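Local coordinates for BH1974 protein (Bacillus halodurans, PDB 3ON5) that probably assists in the maturation of molybdenum-containing hydroxylases such as xanthine dehydrogenase, as do other members of the XdhC/CoxI family, at residues Gln34-Thr40 / Met55-Asp61; Tyr49-Met55 / Gly66-Gly70; Pro251-Leu255 / Glu278-Leu283; Glu200-Gly206 / Asp264-Thr270. All blocks are in the same frame, centred on the assembly; numbering follows the deposited sequence. Where two conformers were deposited one is given.

Contact 1: residues Gln34-Thr40 / Met55-Asp61; sequences QPRVMAT and MMLFQED
Val-37 and Phe-58 are a hydrogen-bonded pair in an antiparallel ladder whose strand segments, 36-40 and 55-59, run 155° apart. Val-37 N meets Phe-58 O at 2.8 Å, and Phe-58 N returns the bond to Val-37 O. Ala-39 N bonds Met-56 O in the same way, but the return bond from Met-56 N is weak. Past the ladder, Glu-60 N donates to Pro-35 O over 3.2 Å.

Two side-chain bridges extend this polar network. Arg-36 and Gln-59 lie alongside, pointing the same way, and Arg-36 NE donates to Gln-59 OE1 at 2.9 Å, with the acceptor at the guanidinium edge. Gln-34 places its CG over the centre of that guanidinium; with chi1 at 58° and the chain extended beyond, its amide reaches Asp-61. There Gln-34 OE1 takes Asp-61 N on a lone pair at 3.0 Å, while NE2 meets Asp-61 OD2 from above the carboxylate plane. The other carboxylate oxygen, Asp-61 OD1, accepts Thr-63 N.

Apolar contact falls on both faces: Ala-39 CB sits at the Phe-58 ring edge, 3.6 Å from CE2, and Met-38 CG approaches Leu-57 CD2 at 4.1 Å.

Strands 113-121 and 64-65 flank this hairpin in its sheet. Helix 22-30 and strand 191-196 cover the face of Met-38, Met-55 and Leu-57; helix 73-87 packs on Phe-58.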
loop_
_atom_site.group_PDB
_atom_site.type_symbol
_atom_site.label_atom_id
_atom_site.label_comp_id
_atom_site.label_asym_id
_atom_site.label_seq_id
_atom_site.Cartn_x
_atom_site.Cartn_y
_atom_site.Cartn_z
ATOM N N GLN A 34 15.905 16.637 -3.302
ATOM C CA GLN A 34 14.755 17.016 -4.145
ATOM C C GLN A 34 14.159 18.335 -3.677
ATOM O O GLN A 34 14.288 18.617 -2.490
ATOM C CB GLN A 34 13.679 15.920 -4.077
ATOM C CG GLN A 34 13.156 15.605 -2.655
ATOM C CD GLN A 34 11.813 14.930 -2.632
ATOM O OE1 GLN A 34 10.811 15.446 -3.126
ATOM N NE2 GLN A 34 11.740 13.820 -1.952
ATOM N N PRO A 35 13.402 19.114 -4.470
ATOM C CA PRO A 35 12.783 20.329 -3.909
ATOM C C PRO A 35 12.084 20.068 -2.569
ATOM O O PRO A 35 11.294 19.124 -2.440
ATOM C CB PRO A 35 11.772 20.726 -4.976
ATOM C CG PRO A 35 12.370 20.267 -6.220
ATOM C CD PRO A 35 13.084 18.979 -5.903
ATOM N N ARG A 36 12.462 20.844 -1.548
ATOM C CA ARG A 36 11.884 20.784 -0.206
ATOM C C ARG A 36 11.653 22.167 0.357
ATOM O O ARG A 36 12.485 23.057 0.180
ATOM C CB ARG A 36 12.744 20.004 0.785
ATOM C CG ARG A 36 12.835 18.528 0.591
ATOM C CD ARG A 36 13.651 17.908 1.729
ATOM N NE ARG A 36 13.876 16.475 1.526
ATOM C CZ ARG A 36 14.923 15.959 0.885
ATOM N NH1 ARG A 36 15.878 16.752 0.408
ATOM N NH2 ARG A 36 15.029 14.646 0.728
ATOM N N VAL A 37 10.523 22.334 1.061
ATOM C CA VAL A 37 10.162 23.542 1.795
ATOM C C VAL A 37 10.098 23.128 3.251
ATOM O O VAL A 37 9.576 22.069 3.587
ATOM C CB VAL A 37 8.887 24.240 1.287
ATOM C CG1 VAL A 37 8.481 25.396 2.190
ATOM C CG2 VAL A 37 9.089 24.731 -0.129
HETATM N N MSE A 38 10.733 23.904 4.089
HETATM C CA MSE A 38 10.782 23.630 5.497
HETATM C C MSE A 38 9.763 24.494 6.210
HETATM O O MSE A 38 9.768 25.716 6.018
HETATM C CB MSE A 38 12.187 23.894 5.988
HETATM C CG MSE A 38 12.452 23.371 7.355
HETATM SE SE MSE A 38 14.149 24.109 7.909
HETATM C CE MSE A 38 14.293 22.891 9.536
ATOM N N ALA A 39 8.863 23.857 7.005
ATOM C CA ALA A 39 7.851 24.543 7.812
ATOM C C ALA A 39 8.268 24.538 9.258
ATOM O O ALA A 39 8.625 23.491 9.777
ATOM C CB ALA A 39 6.491 23.894 7.650
ATOM N N THR A 40 8.266 25.708 9.901
ATOM C CA THR A 40 8.658 25.844 11.301
ATOM C C THR A 40 7.595 26.656 12.034
ATOM O O THR A 40 7.188 27.719 11.554
ATOM C CB THR A 40 10.059 26.487 11.406
ATOM O OG1 THR A 40 10.970 25.767 10.586
ATOM C CG2 THR A 40 10.597 26.523 12.827
HETATM N N MSE A 55 9.256 21.475 13.627
HETATM C CA MSE A 55 9.531 21.509 12.202
HETATM C C MSE A 55 8.913 20.341 11.468
HETATM O O MSE A 55 8.571 19.300 12.039
HETATM C CB MSE A 55 11.027 21.518 11.937
HETATM C CG MSE A 55 11.687 22.781 12.342
HETATM SE SE MSE A 55 13.568 22.475 12.442
HETATM C CE MSE A 55 13.987 24.146 13.506
HETATM N N MSE A 56 8.835 20.518 10.164
HETATM C CA MSE A 56 8.203 19.644 9.211
HETATM C C MSE A 56 8.747 19.907 7.811
HETATM O O MSE A 56 8.988 21.071 7.460
HETATM C CB MSE A 56 6.704 19.943 9.284
HETATM C CG MSE A 56 5.889 19.055 8.477
HETATM SE SE MSE A 56 4.078 19.656 8.564
HETATM C CE MSE A 56 3.488 18.124 7.426
ATOM N N LEU A 57 8.908 18.852 7.004
ATOM C CA LEU A 57 9.411 18.992 5.649
ATOM C C LEU A 57 8.344 18.699 4.615
ATOM O O LEU A 57 7.738 17.643 4.642
ATOM C CB LEU A 57 10.603 18.061 5.422
ATOM C CG LEU A 57 11.917 18.473 6.077
ATOM C CD1 LEU A 57 12.917 17.328 6.050
ATOM C CD2 LEU A 57 12.513 19.711 5.407
ATOM N N PHE A 58 8.130 19.632 3.695
ATOM C CA PHE A 58 7.249 19.462 2.545
ATOM C C PHE A 58 8.122 19.166 1.369
ATOM O O PHE A 58 9.039 19.927 1.064
ATOM C CB PHE A 58 6.340 20.676 2.304
ATOM C CG PHE A 58 5.285 20.833 3.371
ATOM C CD1 PHE A 58 4.066 20.167 3.270
ATOM C CD2 PHE A 58 5.524 21.618 4.499
ATOM C CE1 PHE A 58 3.120 20.254 4.277
ATOM C CE2 PHE A 58 4.567 21.719 5.502
ATOM C CZ PHE A 58 3.374 21.020 5.389
ATOM N N GLN A 59 7.900 18.003 0.773
ATOM C CA GLN A 59 8.715 17.505 -0.321
ATOM C C GLN A 59 7.913 17.433 -1.602
ATOM O O GLN A 59 6.673 17.345 -1.566
ATOM C CB GLN A 59 9.267 16.117 0.042
ATOM C CG GLN A 59 9.996 16.083 1.375
ATOM C CD GLN A 59 10.531 14.729 1.699
ATOM O OE1 GLN A 59 11.684 14.590 2.105
ATOM N NE2 GLN A 59 9.732 13.698 1.478
ATOM N N GLU A 60 8.639 17.449 -2.739
ATOM C CA GLU A 60 8.077 17.372 -4.081
ATOM C C GLU A 60 7.385 16.022 -4.308
ATOM O O GLU A 60 6.323 15.996 -4.930
ATOM C CB GLU A 60 9.166 17.593 -5.134
ATOM C CG GLU A 60 8.552 17.740 -6.505
ATOM C CD GLU A 60 9.464 18.011 -7.674
ATOM O OE1 GLU A 60 10.646 17.604 -7.625
ATOM O OE2 GLU A 60 8.956 18.525 -8.693
ATOM N N ASP A 61 7.951 14.924 -3.768
ATOM C CA ASP A 61 7.422 13.561 -3.916
ATOM C C ASP A 61 6.028 13.367 -3.195
ATOM O O ASP A 61 5.467 12.258 -3.218
ATOM C CB ASP A 61 8.442 12.534 -3.378
ATOM C CG ASP A 61 8.744 12.567 -1.902
ATOM O OD1 ASP A 61 8.097 13.346 -1.184
ATOM O OD2 ASP A 61 9.608 11.781 -1.455
#

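Contact 2: residues Tyr49-Met55 / Gly66-Gly70; sequences YRKEGAM and GLLSG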
loop_
_atom_site.group_PDB
_atom_site.type_symbol
_atom_site.label_atom_id
_atom_site.label_comp_id
_atom_site.label_asym_id
_atom_site.label_seq_id
_atom_site.Cartn_x
_atom_site.Cartn_y
_atom_site.Cartn_z
ATOM N N TYR A 49 -1.237 21.081 18.892
ATOM C CA TYR A 49 -0.624 19.753 19.001
ATOM C C TYR A 49 0.863 19.891 19.234
ATOM O O TYR A 49 1.390 19.209 20.114
ATOM C CB TYR A 49 -0.889 18.860 17.776
ATOM C CG TYR A 49 -0.330 17.455 17.930
ATOM C CD1 TYR A 49 -0.887 16.557 18.839
ATOM C CD2 TYR A 49 0.725 17.005 17.132
ATOM C CE1 TYR A 49 -0.387 15.263 18.977
ATOM C CE2 TYR A 49 1.235 15.711 17.268
ATOM C CZ TYR A 49 0.672 14.846 18.192
ATOM O OH TYR A 49 1.122 13.562 18.341
ATOM N N ARG A 50 1.540 20.779 18.475
ATOM C CA ARG A 50 2.979 20.967 18.625
ATOM C C ARG A 50 3.289 22.339 19.246
ATOM O O ARG A 50 2.472 23.263 19.189
ATOM C CB ARG A 50 3.707 20.809 17.272
ATOM C CG ARG A 50 3.561 19.446 16.564
ATOM C CD ARG A 50 4.169 18.240 17.271
ATOM N NE ARG A 50 5.613 18.362 17.497
ATOM C CZ ARG A 50 6.550 18.015 16.620
ATOM N NH1 ARG A 50 6.209 17.548 15.423
ATOM N NH2 ARG A 50 7.832 18.155 16.923
ATOM N N LYS A 51 4.475 22.444 19.840
ATOM C CA LYS A 51 5.015 23.634 20.476
ATOM C C LYS A 51 5.794 24.494 19.466
ATOM O O LYS A 51 5.997 24.098 18.317
ATOM C CB LYS A 51 5.919 23.233 21.654
ATOM N N GLU A 52 6.196 25.692 19.892
ATOM C CA GLU A 52 6.980 26.606 19.071
ATOM C C GLU A 52 8.372 26.000 18.874
ATOM O O GLU A 52 8.990 25.571 19.853
ATOM C CB GLU A 52 7.040 28.003 19.728
ATOM C CG GLU A 52 7.861 29.016 18.947
ATOM C CD GLU A 52 8.101 30.345 19.634
ATOM O OE1 GLU A 52 7.111 31.054 19.942
ATOM O OE2 GLU A 52 9.291 30.707 19.796
ATOM N N GLY A 53 8.826 25.945 17.621
ATOM C CA GLY A 53 10.121 25.374 17.259
ATOM C C GLY A 53 10.002 24.078 16.480
ATOM O O GLY A 53 10.991 23.606 15.905
ATOM N N ALA A 54 8.781 23.498 16.467
ATOM C CA ALA A 54 8.464 22.266 15.768
ATOM C C ALA A 54 8.624 22.452 14.279
ATOM O O ALA A 54 8.204 23.475 13.736
ATOM C CB ALA A 54 7.058 21.830 16.097
HETATM N N MSE A 55 9.256 21.475 13.627
HETATM C CA MSE A 55 9.531 21.509 12.202
HETATM C C MSE A 55 8.913 20.341 11.468
HETATM O O MSE A 55 8.571 19.300 12.039
HETATM C CB MSE A 55 11.027 21.518 11.937
HETATM C CG MSE A 55 11.687 22.781 12.342
HETATM SE SE MSE A 55 13.568 22.475 12.442
HETATM C CE MSE A 55 13.987 24.146 13.506
ATOM N N GLY A 66 7.393 14.725 9.363
ATOM C CA GLY A 66 6.917 15.365 10.589
ATOM C C GLY A 66 5.466 15.805 10.462
ATOM O O GLY A 66 4.840 15.613 9.406
ATOM N N LEU A 67 4.892 16.348 11.562
ATOM C CA LEU A 67 3.541 16.945 11.570
ATOM C C LEU A 67 3.538 18.101 12.569
ATOM O O LEU A 67 4.385 18.149 13.475
ATOM C CB LEU A 67 2.347 15.984 11.827
ATOM C CG LEU A 67 2.159 15.373 13.214
ATOM C CD1 LEU A 67 0.695 15.083 13.496
ATOM C CD2 LEU A 67 2.995 14.145 13.376
ATOM N N LEU A 68 2.601 19.043 12.370
ATOM C CA LEU A 68 2.472 20.248 13.186
ATOM C C LEU A 68 1.066 20.322 13.852
ATOM O O LEU A 68 0.925 20.866 14.960
ATOM C CB LEU A 68 2.743 21.501 12.312
ATOM C CG LEU A 68 4.105 21.592 11.573
ATOM C CD1 LEU A 68 4.184 22.834 10.744
ATOM C CD2 LEU A 68 5.289 21.560 12.531
ATOM N N SER A 69 0.043 19.767 13.171
ATOM C CA SER A 69 -1.341 19.722 13.641
ATOM C C SER A 69 -1.885 18.289 13.555
ATOM O O SER A 69 -2.360 17.756 14.560
ATOM C CB SER A 69 -2.223 20.685 12.844
ATOM O OG SER A 69 -3.593 20.646 13.224
ATOM N N GLY A 70 -1.800 17.685 12.369
ATOM C CA GLY A 70 -2.328 16.354 12.108
ATOM C C GLY A 70 -3.741 16.407 11.561
ATOM O O GLY A 70 -4.358 15.357 11.328
#
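Ala-54 and Leu-68 meet at one end of the packed part of this contact; Tyr-49 and Arg-50 lie against 67-69 at the other. Leu-68 CD2 lies 4.0 Å from Ala-54 CB and 3.7 Å from Ala-54 O, so one methyl branch touches both the side chain and the backbone of the alanine. It gets there although the CB of Leu-68 points away from segment 49-55: CG stands anti to the carbonyl carbon (chi1 -57°), and the branch swings back. Tyr-49 CE2 meets Leu-67 CD1 obliquely at 3.9 Å, and Tyr-49 CB passes 3.7 Å from Ser-69 O. Arg-50 folds its chain at chi2 and chi3, with Ala-54 CB over one guanidinium face; in the conformer described NH1 makes a weak bond to Leu-67 O, doubtful because a second conformer exists. His-271 of the fourth subunit meets the Tyr-49 ring edge-to-face, and Pro-326 of that subunit packs on Leu-67.

Segment 49-55 covers most of the loop between strands 36-46 and 55-59 and ends on the first residue of the latter. Segment 66-70 leads into helix 73-87, and Glu-74 OE2 of that helix accepts the backbone N-H groups of Leu-68, Ser-69 and Gly-70.

The loose side is the type II beta turn from Lys-51 to Ala-54. Lys-51, Glu-52 and Gly-53 make no contact with 66-70, and Glu-52 is exposed. Gly-53 adopts the positive phi (111°) expected at the third position, while the closing bond from Ala-54 N to Lys-51 O is weak.

Contact 3: residues Pro251-Leu255 / Glu278-Leu283; sequences PADFL and EILHFL
Helical segments 251-255 and 278-283 run side by side with axes 10.0 Å apart and 28° between their N-to-C directions, close enough for Leu-255 to enter the neighbouring helix surface. Its side chain is a knob in a hole formed by Glu-278, Ile-279, Phe-282 and Leu-283. Leu-255 CB lies almost on the Phe-282 ring normal, 3.7 Å from the centroid, a CH-pi contact over the ring face. The two side chains run antiparallel past one another, and Leu-255 CD2 comes within 3.6 Å of Phe-282 CD1. Phe-282 brings its ring against the leucine by holding CG anti to its backbone N (chi1 177°); the ring also has a cation-pi partner in Lys-286.

These helices belong to successive beta-alpha units of the Rossmann-type domain, linked by strand 265-268 between them, and both pack on the same face of the parallel sheet. Phe-205 of strand 200-205 touches Leu-255 and Ile-279 from the sheet.

At the N-terminal end of helix 251-257 the packing continues with Pro-251 CB, 3.6 Å from Ile-279 CG1. Here Glu-278, extended beyond CG, crosses the proline at about a right angle and directs OE2 to Ala-252 N at 3.2 Å. This bond is weak, with 131° at the hydrogen, and lies at the solvent side, where Ala-252 is exposed.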
loop_
_atom_site.group_PDB
_atom_site.type_symbol
_atom_site.label_atom_id
_atom_site.label_comp_id
_atom_site.label_asym_id
_atom_site.label_seq_id
_atom_site.Cartn_x
_atom_site.Cartn_y
_atom_site.Cartn_z
ATOM N N PRO A 251 32.028 -4.509 33.005
ATOM C CA PRO A 251 31.714 -3.116 33.406
ATOM C C PRO A 251 32.929 -2.270 33.777
ATOM O O PRO A 251 33.009 -1.140 33.312
ATOM C CB PRO A 251 30.843 -3.281 34.637
ATOM C CG PRO A 251 30.170 -4.566 34.434
ATOM C CD PRO A 251 31.092 -5.457 33.632
ATOM N N ALA A 252 33.896 -2.843 34.533
ATOM C CA ALA A 252 35.118 -2.179 34.965
ATOM C C ALA A 252 35.969 -1.716 33.782
ATOM O O ALA A 252 36.612 -0.672 33.884
ATOM C CB ALA A 252 35.932 -3.112 35.843
ATOM N N ASP A 253 35.993 -2.490 32.679
ATOM C CA ASP A 253 36.742 -2.131 31.477
ATOM C C ASP A 253 36.007 -1.075 30.714
ATOM O O ASP A 253 36.630 -0.148 30.232
ATOM C CB ASP A 253 36.981 -3.347 30.594
ATOM C CG ASP A 253 37.974 -4.317 31.154
ATOM O OD1 ASP A 253 39.047 -3.869 31.607
ATOM O OD2 ASP A 253 37.728 -5.532 31.049
ATOM N N PHE A 254 34.682 -1.211 30.604
ATOM C CA PHE A 254 33.846 -0.237 29.927
ATOM C C PHE A 254 34.015 1.141 30.556
ATOM O O PHE A 254 34.346 2.076 29.844
ATOM C CB PHE A 254 32.384 -0.666 29.968
ATOM C CG PHE A 254 31.456 0.277 29.253
ATOM C CD1 PHE A 254 31.186 0.117 27.895
ATOM C CD2 PHE A 254 30.806 1.291 29.943
ATOM C CE1 PHE A 254 30.289 0.966 27.240
ATOM C CE2 PHE A 254 29.923 2.145 29.288
ATOM C CZ PHE A 254 29.652 1.966 27.945
ATOM N N LEU A 255 33.863 1.240 31.888
ATOM C CA LEU A 255 33.963 2.480 32.675
ATOM C C LEU A 255 35.361 3.103 32.557
ATOM O O LEU A 255 35.489 4.331 32.555
ATOM C CB LEU A 255 33.624 2.216 34.146
ATOM C CG LEU A 255 32.172 1.791 34.415
ATOM C CD1 LEU A 255 32.034 1.178 35.770
ATOM C CD2 LEU A 255 31.164 2.906 34.156
ATOM N N GLU A 278 29.756 -2.566 41.118
ATOM C CA GLU A 278 30.964 -1.869 40.631
ATOM C C GLU A 278 30.538 -0.698 39.759
ATOM O O GLU A 278 31.130 0.372 39.895
ATOM C CB GLU A 278 32.037 -2.751 39.906
ATOM C CG GLU A 278 31.782 -3.397 38.540
ATOM C CD GLU A 278 32.963 -4.229 38.024
ATOM O OE1 GLU A 278 33.947 -4.374 38.788
ATOM O OE2 GLU A 278 32.912 -4.746 36.877
ATOM N N ILE A 279 29.449 -0.857 38.960
ATOM C CA ILE A 279 28.945 0.219 38.087
ATOM C C ILE A 279 28.515 1.435 38.944
ATOM O O ILE A 279 29.025 2.534 38.721
ATOM C CB ILE A 279 27.801 -0.253 37.174
ATOM C CG1 ILE A 279 28.211 -1.488 36.349
ATOM C CG2 ILE A 279 27.354 0.898 36.263
ATOM C CD1 ILE A 279 27.089 -2.244 35.762
ATOM N N LEU A 280 27.642 1.216 39.941
ATOM C CA LEU A 280 27.135 2.266 40.819
ATOM C C LEU A 280 28.260 2.974 41.604
ATOM O O LEU A 280 28.296 4.201 41.617
ATOM C CB LEU A 280 26.121 1.676 41.802
ATOM C CG LEU A 280 25.474 2.645 42.804
ATOM C CD1 LEU A 280 24.718 3.758 42.103
ATOM C CD2 LEU A 280 24.569 1.889 43.753
ATOM N N HIS A 281 29.168 2.216 42.236
ATOM C CA HIS A 281 30.270 2.756 43.028
ATOM C C HIS A 281 31.182 3.627 42.190
ATOM O O HIS A 281 31.728 4.584 42.721
ATOM C CB HIS A 281 31.073 1.632 43.672
ATOM C CG HIS A 281 30.418 1.067 44.903
ATOM N ND1 HIS A 281 31.110 0.931 46.094
ATOM C CD2 HIS A 281 29.129 0.715 45.114
ATOM C CE1 HIS A 281 30.235 0.451 46.969
ATOM N NE2 HIS A 281 29.030 0.311 46.425
ATOM N N PHE A 282 31.317 3.340 40.884
ATOM C CA PHE A 282 32.157 4.128 39.991
ATOM C C PHE A 282 31.499 5.471 39.694
ATOM O O PHE A 282 32.174 6.497 39.712
ATOM C CB PHE A 282 32.442 3.358 38.686
ATOM C CG PHE A 282 33.252 4.126 37.671
ATOM C CD1 PHE A 282 32.633 4.985 36.764
ATOM C CD2 PHE A 282 34.633 3.983 37.608
ATOM C CE1 PHE A 282 33.391 5.713 35.834
ATOM C CE2 PHE A 282 35.388 4.708 36.678
ATOM C CZ PHE A 282 34.765 5.576 35.806
ATOM N N LEU A 283 30.186 5.447 39.393
ATOM C CA LEU A 283 29.371 6.596 39.011
ATOM C C LEU A 283 28.951 7.468 40.192
ATOM O O LEU A 283 28.314 8.495 39.962
ATOM C CB LEU A 283 28.103 6.094 38.317
ATOM C CG LEU A 283 28.256 5.270 37.043
ATOM C CD1 LEU A 283 26.912 4.790 36.571
ATOM C CD2 LEU A 283 28.948 6.041 35.940
#

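Contact 4: residues Glu200-Gly206 / Asp264-Thr270; sequences ERLIIFG and DFVLIMT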
loop_
_atom_site.group_PDB
_atom_site.type_symbol
_atom_site.label_atom_id
_atom_site.label_comp_id
_atom_site.label_asym_id
_atom_site.label_seq_id
_atom_site.Cartn_x
_atom_site.Cartn_y
_atom_site.Cartn_z
ATOM N N GLU A 200 20.270 12.809 23.038
ATOM C CA GLU A 200 20.506 12.475 24.432
ATOM C C GLU A 200 21.005 11.049 24.485
ATOM O O GLU A 200 20.543 10.212 23.700
ATOM C CB GLU A 200 19.233 12.668 25.278
ATOM C CG GLU A 200 18.712 14.102 25.345
ATOM C CD GLU A 200 19.610 15.165 25.964
ATOM O OE1 GLU A 200 20.598 14.815 26.649
ATOM O OE2 GLU A 200 19.285 16.363 25.800
ATOM N N ARG A 201 22.003 10.774 25.334
ATOM C CA ARG A 201 22.582 9.438 25.403
ATOM C C ARG A 201 22.006 8.646 26.541
ATOM O O ARG A 201 21.819 9.173 27.629
ATOM C CB ARG A 201 24.086 9.537 25.547
ATOM C CG ARG A 201 24.813 9.383 24.237
ATOM C CD ARG A 201 26.084 10.186 24.191
ATOM N NE ARG A 201 27.018 9.955 25.293
ATOM C CZ ARG A 201 28.145 9.266 25.176
ATOM N NH1 ARG A 201 28.468 8.704 24.011
ATOM N NH2 ARG A 201 28.983 9.163 26.212
ATOM N N LEU A 202 21.710 7.373 26.268
ATOM C CA LEU A 202 21.212 6.405 27.235
ATOM C C LEU A 202 22.149 5.225 27.240
ATOM O O LEU A 202 22.212 4.472 26.256
ATOM C CB LEU A 202 19.773 5.983 26.940
ATOM C CG LEU A 202 19.163 4.964 27.899
ATOM C CD1 LEU A 202 18.913 5.578 29.259
ATOM C CD2 LEU A 202 17.881 4.400 27.333
ATOM N N ILE A 203 22.930 5.109 28.330
ATOM C CA ILE A 203 23.949 4.082 28.515
ATOM C C ILE A 203 23.333 2.985 29.371
ATOM O O ILE A 203 23.046 3.197 30.553
ATOM C CB ILE A 203 25.245 4.695 29.120
ATOM C CG1 ILE A 203 25.677 5.947 28.318
ATOM C CG2 ILE A 203 26.376 3.631 29.211
ATOM C CD1 ILE A 203 26.739 6.782 28.870
ATOM N N ILE A 204 23.100 1.814 28.746
ATOM C CA ILE A 204 22.457 0.658 29.374
ATOM C C ILE A 204 23.498 -0.416 29.713
ATOM O O ILE A 204 24.208 -0.916 28.835
ATOM C CB ILE A 204 21.347 0.085 28.466
ATOM C CG1 ILE A 204 20.335 1.187 28.066
ATOM C CG2 ILE A 204 20.654 -1.083 29.166
ATOM C CD1 ILE A 204 19.397 0.851 26.902
ATOM N N PHE A 205 23.576 -0.747 31.006
ATOM C CA PHE A 205 24.419 -1.800 31.553
ATOM C C PHE A 205 23.572 -3.047 31.714
ATOM O O PHE A 205 22.687 -3.093 32.575
ATOM C CB PHE A 205 25.065 -1.372 32.871
ATOM C CG PHE A 205 26.166 -0.355 32.716
ATOM C CD1 PHE A 205 27.476 -0.756 32.490
ATOM C CD2 PHE A 205 25.903 1.005 32.835
ATOM C CE1 PHE A 205 28.497 0.177 32.362
ATOM C CE2 PHE A 205 26.927 1.941 32.701
ATOM C CZ PHE A 205 28.217 1.520 32.467
ATOM N N GLY A 206 23.792 -4.007 30.819
ATOM C CA GLY A 206 23.063 -5.262 30.783
ATOM C C GLY A 206 22.498 -5.528 29.408
ATOM O O GLY A 206 22.041 -4.601 28.736
ATOM N N ASP A 264 24.597 12.611 30.372
ATOM C CA ASP A 264 24.173 11.267 29.984
ATOM C C ASP A 264 23.179 10.671 31.003
ATOM O O ASP A 264 23.115 11.104 32.166
ATOM C CB ASP A 264 25.393 10.321 29.828
ATOM C CG ASP A 264 26.313 10.584 28.645
ATOM O OD1 ASP A 264 25.835 11.136 27.624
ATOM O OD2 ASP A 264 27.486 10.167 28.706
ATOM N N PHE A 265 22.425 9.649 30.536
ATOM C CA PHE A 265 21.444 8.853 31.282
ATOM C C PHE A 265 21.964 7.429 31.430
ATOM O O PHE A 265 22.281 6.780 30.428
ATOM C CB PHE A 265 20.062 8.864 30.578
ATOM C CG PHE A 265 19.423 10.228 30.461
ATOM C CD1 PHE A 265 19.780 11.100 29.435
ATOM C CD2 PHE A 265 18.436 10.627 31.351
ATOM C CE1 PHE A 265 19.214 12.377 29.347
ATOM C CE2 PHE A 265 17.854 11.899 31.252
ATOM C CZ PHE A 265 18.253 12.764 30.250
ATOM N N VAL A 266 22.076 6.948 32.667
ATOM C CA VAL A 266 22.590 5.606 32.910
ATOM C C VAL A 266 21.454 4.726 33.432
ATOM O O VAL A 266 20.633 5.158 34.258
ATOM C CB VAL A 266 23.816 5.588 33.857
ATOM C CG1 VAL A 266 24.281 4.155 34.127
ATOM C CG2 VAL A 266 24.964 6.418 33.278
ATOM N N LEU A 267 21.435 3.474 32.944
ATOM C CA LEU A 267 20.472 2.451 33.307
ATOM C C LEU A 267 21.219 1.156 33.619
ATOM O O LEU A 267 21.840 0.570 32.730
ATOM C CB LEU A 267 19.518 2.316 32.129
ATOM C CG LEU A 267 18.064 1.958 32.366
ATOM C CD1 LEU A 267 17.440 2.748 33.496
ATOM C CD2 LEU A 267 17.327 2.271 31.154
ATOM N N ILE A 268 21.251 0.786 34.911
ATOM C CA ILE A 268 21.942 -0.378 35.467
ATOM C C ILE A 268 20.935 -1.526 35.578
ATOM O O ILE A 268 20.058 -1.494 36.451
ATOM C CB ILE A 268 22.589 -0.024 36.849
ATOM C CG1 ILE A 268 23.374 1.303 36.820
ATOM C CG2 ILE A 268 23.447 -1.154 37.354
ATOM C CD1 ILE A 268 23.977 1.736 38.183
HETATM N N MSE A 269 21.037 -2.537 34.700
HETATM C CA MSE A 269 20.080 -3.655 34.728
HETATM C C MSE A 269 20.738 -4.954 34.291
HETATM O O MSE A 269 20.247 -5.633 33.371
HETATM C CB MSE A 269 18.867 -3.352 33.851
HETATM C CG MSE A 269 19.202 -2.649 32.535
HETATM SE SE MSE A 269 17.572 -2.150 31.636
HETATM C CE MSE A 269 16.681 -1.286 33.074
ATOM N N THR A 270 21.829 -5.319 35.003
ATOM C CA THR A 270 22.621 -6.505 34.701
ATOM C C THR A 270 22.040 -7.739 35.381
ATOM O O THR A 270 22.318 -8.844 34.930
ATOM C CB THR A 270 24.099 -6.333 35.111
ATOM O OG1 THR A 270 24.229 -6.415 36.528
ATOM C CG2 THR A 270 24.730 -5.056 34.584
#
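Arg-201 grips Asp-264 side-on with two nitrogens, one to each carboxylate oxygen: NE to OD1 at 2.9 Å and NH2 to OD2 at 3.1 Å. Both oxygens are met on their syn sides, but the guanidinium and carboxylate planes stand 41° apart, so the salt bridge is twisted rather than flat. The arginine chain is bent at chi2 and chi3 to bring NE round to the acid. Asp-264 OD2 also accepts Arg-261 N, which gives the carboxylate a further hold.

From this bridge a parallel ladder runs on, with the strand segments at 17°. Phe-265 N donates to Arg-201 O, Ile-203 N to Phe-265 O and Leu-267 N to Ile-203 O. Phe-205 N then meets Leu-267 O at 2.8 Å, nearly straight at 173°, and Met-269 N closes the series on Phe-205 O.

On the sheet face of Leu-202 and Ile-204, the Leu-202 side chain crosses that of Phe-265 at about a right angle, CD1 lying 3.7 Å from Phe-265 CB and 4.1 Å from Leu-267 CD2; helix 211-221 packs on this side. On the other face Val-266 CG1 sits at the edge of the Phe-205 ring, 3.7 Å from CE2, and helix 273-283 covers both residues. Ile-203 CD1 rests 3.5 Å from Asp-264 OD2.

Strand 200-205 is the first strand of the parallel sheet in chain order, and Gly-206 starts the turn into helix 211-221. A first strand set beside the fourth, in a parallel sheet ordered 3-2-1-4-5-6 with helices on both faces, is the signature of the Rossmann fold.

In the fold
From the N terminus, contact 1 closes the hairpin of strands 36-46 and 55-59. Contact 2 crosses it, since its first segment covers most of that hairpin's loop and its second lies beyond strand 64-65. They share Met-55 and touch where Ala-39 CB meets Leu-68 CD1 at 4.0 Å, tying the antiparallel sheet to the approach of helix 73-87. Contact 4 then brings strand 265-268 back beside strand 200-205, and contact 3 crosses it by pairing the helices before and after strand 265-268. Phe-205 joins these two, with CE1 3.5 Å from Phe-254 CD2. Contacts 1 and 4 lie in different sheets, one antiparallel and one parallel, their centres about 35 Å apart.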